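Side-chain contact in amoebiasin-2 (Entamoeba histolytica, PDB 3M86), which inhibits cysteine proteases of the amoeba by wedging three loops into the substrate-binding site of the target enzyme: residues Y38-E43 with R102-S107. Numbering follows the deposited sequence.
Sequences YAWNIE and RSLTYS
The apolar part of the contact is carried by the benzo ring of W40, whose CZ3 and CH2 atoms reach the isobutyl group of L104. CH2 of W40 lies 3.7 Å from CD1 of L104, and CZ3 is as near to the same methyl, while CG of L104 stands 3.9 Å from CZ3 of W40. The leucine branch meets the ring obliquely, and the two side chains cross at about a right angle. In W40 the CG atom is anti to the carbonyl carbon (chi1 -71°), which carries the indole from strand 39-43 toward strand 102-110. R102 adds its aliphatic root: its CG comes to 4.1 Å from CH2 of W40, after which bends at chi2 and chi3 turn the guanidinium away from the indole.

The two strands are not direct neighbours. Strand 82-91 runs between them in one sheet of the immunoglobulin-like chagasin fold, hydrogen-bonded to both, with CA of W40 and CA of S103 9.0 Å apart. W40 therefore reaches across the inner face of this sheet, spanning strand 82-91, touching L88 and meeting the ring of Y90, and it lies two residues after Y38, the last residue of the BC loop, while R102 closes the FG loop.

No hydrogen bond joins the segments; CZ3 of W40 passes the carbonyl O of R102 at 4.0 Å, a van der Waals contact. The buried indole N-H is instead satisfied by the backbone O of R31 on strand 25-32 of the facing sheet, where L30 also packs against both W40 and L104.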
loop_
_atom_site.group_PDB
_atom_site.type_symbol
_atom_site.label_atom_id
_atom_site.label_comp_id
_atom_site.label_asym_id
_atom_site.label_seq_id
_atom_site.Cartn_x
_atom_site.Cartn_y
_atom_site.Cartn_z
ATOM N N TYR A 38 7.671 10.922 8.579
ATOM C CA TYR A 38 6.394 10.396 8.082
ATOM C C TYR A 38 6.532 8.963 7.603
ATOM O O TYR A 38 7.603 8.543 7.155
ATOM C CB TYR A 38 5.828 11.243 6.933
ATOM C CG TYR A 38 5.203 12.534 7.399
ATOM C CD1 TYR A 38 3.864 12.586 7.758
ATOM C CD2 TYR A 38 5.957 13.700 7.493
ATOM C CE1 TYR A 38 3.291 13.767 8.195
ATOM C CE2 TYR A 38 5.394 14.878 7.928
ATOM C CZ TYR A 38 4.064 14.907 8.277
ATOM O OH TYR A 38 3.512 16.090 8.711
ATOM N N ALA A 39 5.439 8.215 7.700
ATOM C CA ALA A 39 5.385 6.874 7.123
ATOM C C ALA A 39 3.944 6.534 6.794
ATOM O O ALA A 39 3.017 7.098 7.375
ATOM C CB ALA A 39 5.965 5.845 8.081
ATOM N N TRP A 40 3.756 5.618 5.850
ATOM C CA TRP A 40 2.425 5.149 5.521
ATOM C C TRP A 40 2.011 4.124 6.552
ATOM O O TRP A 40 2.803 3.263 6.933
ATOM C CB TRP A 40 2.407 4.510 4.134
ATOM C CG TRP A 40 2.564 5.510 3.024
ATOM C CD1 TRP A 40 3.708 5.813 2.337
ATOM C CD2 TRP A 40 1.539 6.320 2.475
ATOM N NE1 TRP A 40 3.451 6.770 1.392
ATOM C CE2 TRP A 40 2.122 7.102 1.448
ATOM C CE3 TRP A 40 0.174 6.461 2.743
ATOM C CZ2 TRP A 40 1.389 8.009 0.691
ATOM C CZ3 TRP A 40 -0.560 7.357 1.981
ATOM C CH2 TRP A 40 0.048 8.124 0.969
ATOM N N ASN A 41 0.780 4.245 7.033
ATOM C CA ASN A 41 0.228 3.252 7.944
ATOM C C ASN A 41 -0.910 2.586 7.204
ATOM O O ASN A 41 -1.727 3.271 6.590
ATOM C CB ASN A 41 -0.298 3.944 9.201
ATOM C CG ASN A 41 -0.688 2.967 10.289
ATOM O OD1 ASN A 41 0.097 2.099 10.669
ATOM N ND2 ASN A 41 -1.900 3.115 10.809
ATOM N N ILE A 42 -0.964 1.261 7.237
ATOM C CA ILE A 42 -2.018 0.545 6.526
ATOM C C ILE A 42 -3.020 -0.120 7.468
ATOM O O ILE A 42 -2.655 -0.679 8.511
ATOM C CB ILE A 42 -1.424 -0.495 5.554
ATOM C CG1 ILE A 42 -2.513 -1.091 4.667
ATOM C CG2 ILE A 42 -0.672 -1.597 6.320
ATOM C CD1 ILE A 42 -1.983 -1.965 3.549
ATOM N N GLU A 43 -4.294 -0.023 7.103
ATOM C CA GLU A 43 -5.357 -0.707 7.818
ATOM C C GLU A 43 -6.027 -1.633 6.828
ATOM O O GLU A 43 -6.488 -1.204 5.767
ATOM C CB GLU A 43 -6.370 0.288 8.390
ATOM N N ARG A 102 -2.021 12.740 3.859
ATOM C CA ARG A 102 -2.655 12.173 2.689
ATOM C C ARG A 102 -3.274 10.858 3.119
ATOM O O ARG A 102 -2.707 10.140 3.946
ATOM C CB ARG A 102 -1.603 11.953 1.594
ATOM C CG ARG A 102 -2.144 11.525 0.237
ATOM C CD ARG A 102 -3.120 12.554 -0.342
ATOM N NE ARG A 102 -2.573 13.912 -0.370
ATOM C CZ ARG A 102 -1.975 14.462 -1.424
ATOM N NH1 ARG A 102 -1.838 13.771 -2.549
ATOM N NH2 ARG A 102 -1.514 15.707 -1.357
ATOM N N SER A 103 -4.450 10.550 2.584
ATOM C CA SER A 103 -5.097 9.282 2.863
ATOM C C SER A 103 -5.399 8.596 1.547
ATOM O O SER A 103 -5.679 9.257 0.549
ATOM C CB SER A 103 -6.395 9.502 3.649
ATOM O OG SER A 103 -6.122 10.111 4.900
ATOM N N LEU A 104 -5.334 7.268 1.543
ATOM C CA LEU A 104 -5.703 6.494 0.366
ATOM C C LEU A 104 -6.703 5.426 0.784
ATOM O O LEU A 104 -6.609 4.880 1.883
ATOM C CB LEU A 104 -4.478 5.831 -0.256
ATOM C CG LEU A 104 -3.334 6.748 -0.697
ATOM C CD1 LEU A 104 -2.092 5.914 -1.025
ATOM C CD2 LEU A 104 -3.740 7.624 -1.885
ATOM N N THR A 105 -7.663 5.146 -0.087
ATOM C CA THR A 105 -8.650 4.109 0.173
ATOM C C THR A 105 -8.782 3.237 -1.064
ATOM O O THR A 105 -8.889 3.744 -2.181
ATOM C CB THR A 105 -10.031 4.716 0.512
ATOM O OG1 THR A 105 -9.907 5.600 1.638
ATOM C CG2 THR A 105 -11.022 3.617 0.848
ATOM N N TYR A 106 -8.751 1.923 -0.874
ATOM C CA TYR A 106 -8.992 1.002 -1.971
ATOM C C TYR A 106 -10.056 -0.027 -1.569
ATOM O O TYR A 106 -10.074 -0.503 -0.442
ATOM C CB TYR A 106 -7.726 0.237 -2.349
ATOM C CG TYR A 106 -6.478 1.051 -2.586
ATOM C CD1 TYR A 106 -6.380 1.926 -3.661
ATOM C CD2 TYR A 106 -5.372 0.891 -1.764
ATOM C CE1 TYR A 106 -5.213 2.652 -3.890
ATOM C CE2 TYR A 106 -4.209 1.615 -1.985
ATOM C CZ TYR A 106 -4.135 2.476 -3.046
ATOM O OH TYR A 106 -2.976 3.173 -3.271
ATOM N N SER A 107 -10.931 -0.371 -2.503
ATOM C CA SER A 107 -11.905 -1.427 -2.291
ATOM C C SER A 107 -11.443 -2.638 -3.083
ATOM O O SER A 107 -11.166 -2.537 -4.275
ATOM C CB SER A 107 -13.280 -0.980 -2.782
ATOM O OG SER A 107 -13.711 0.164 -2.074
#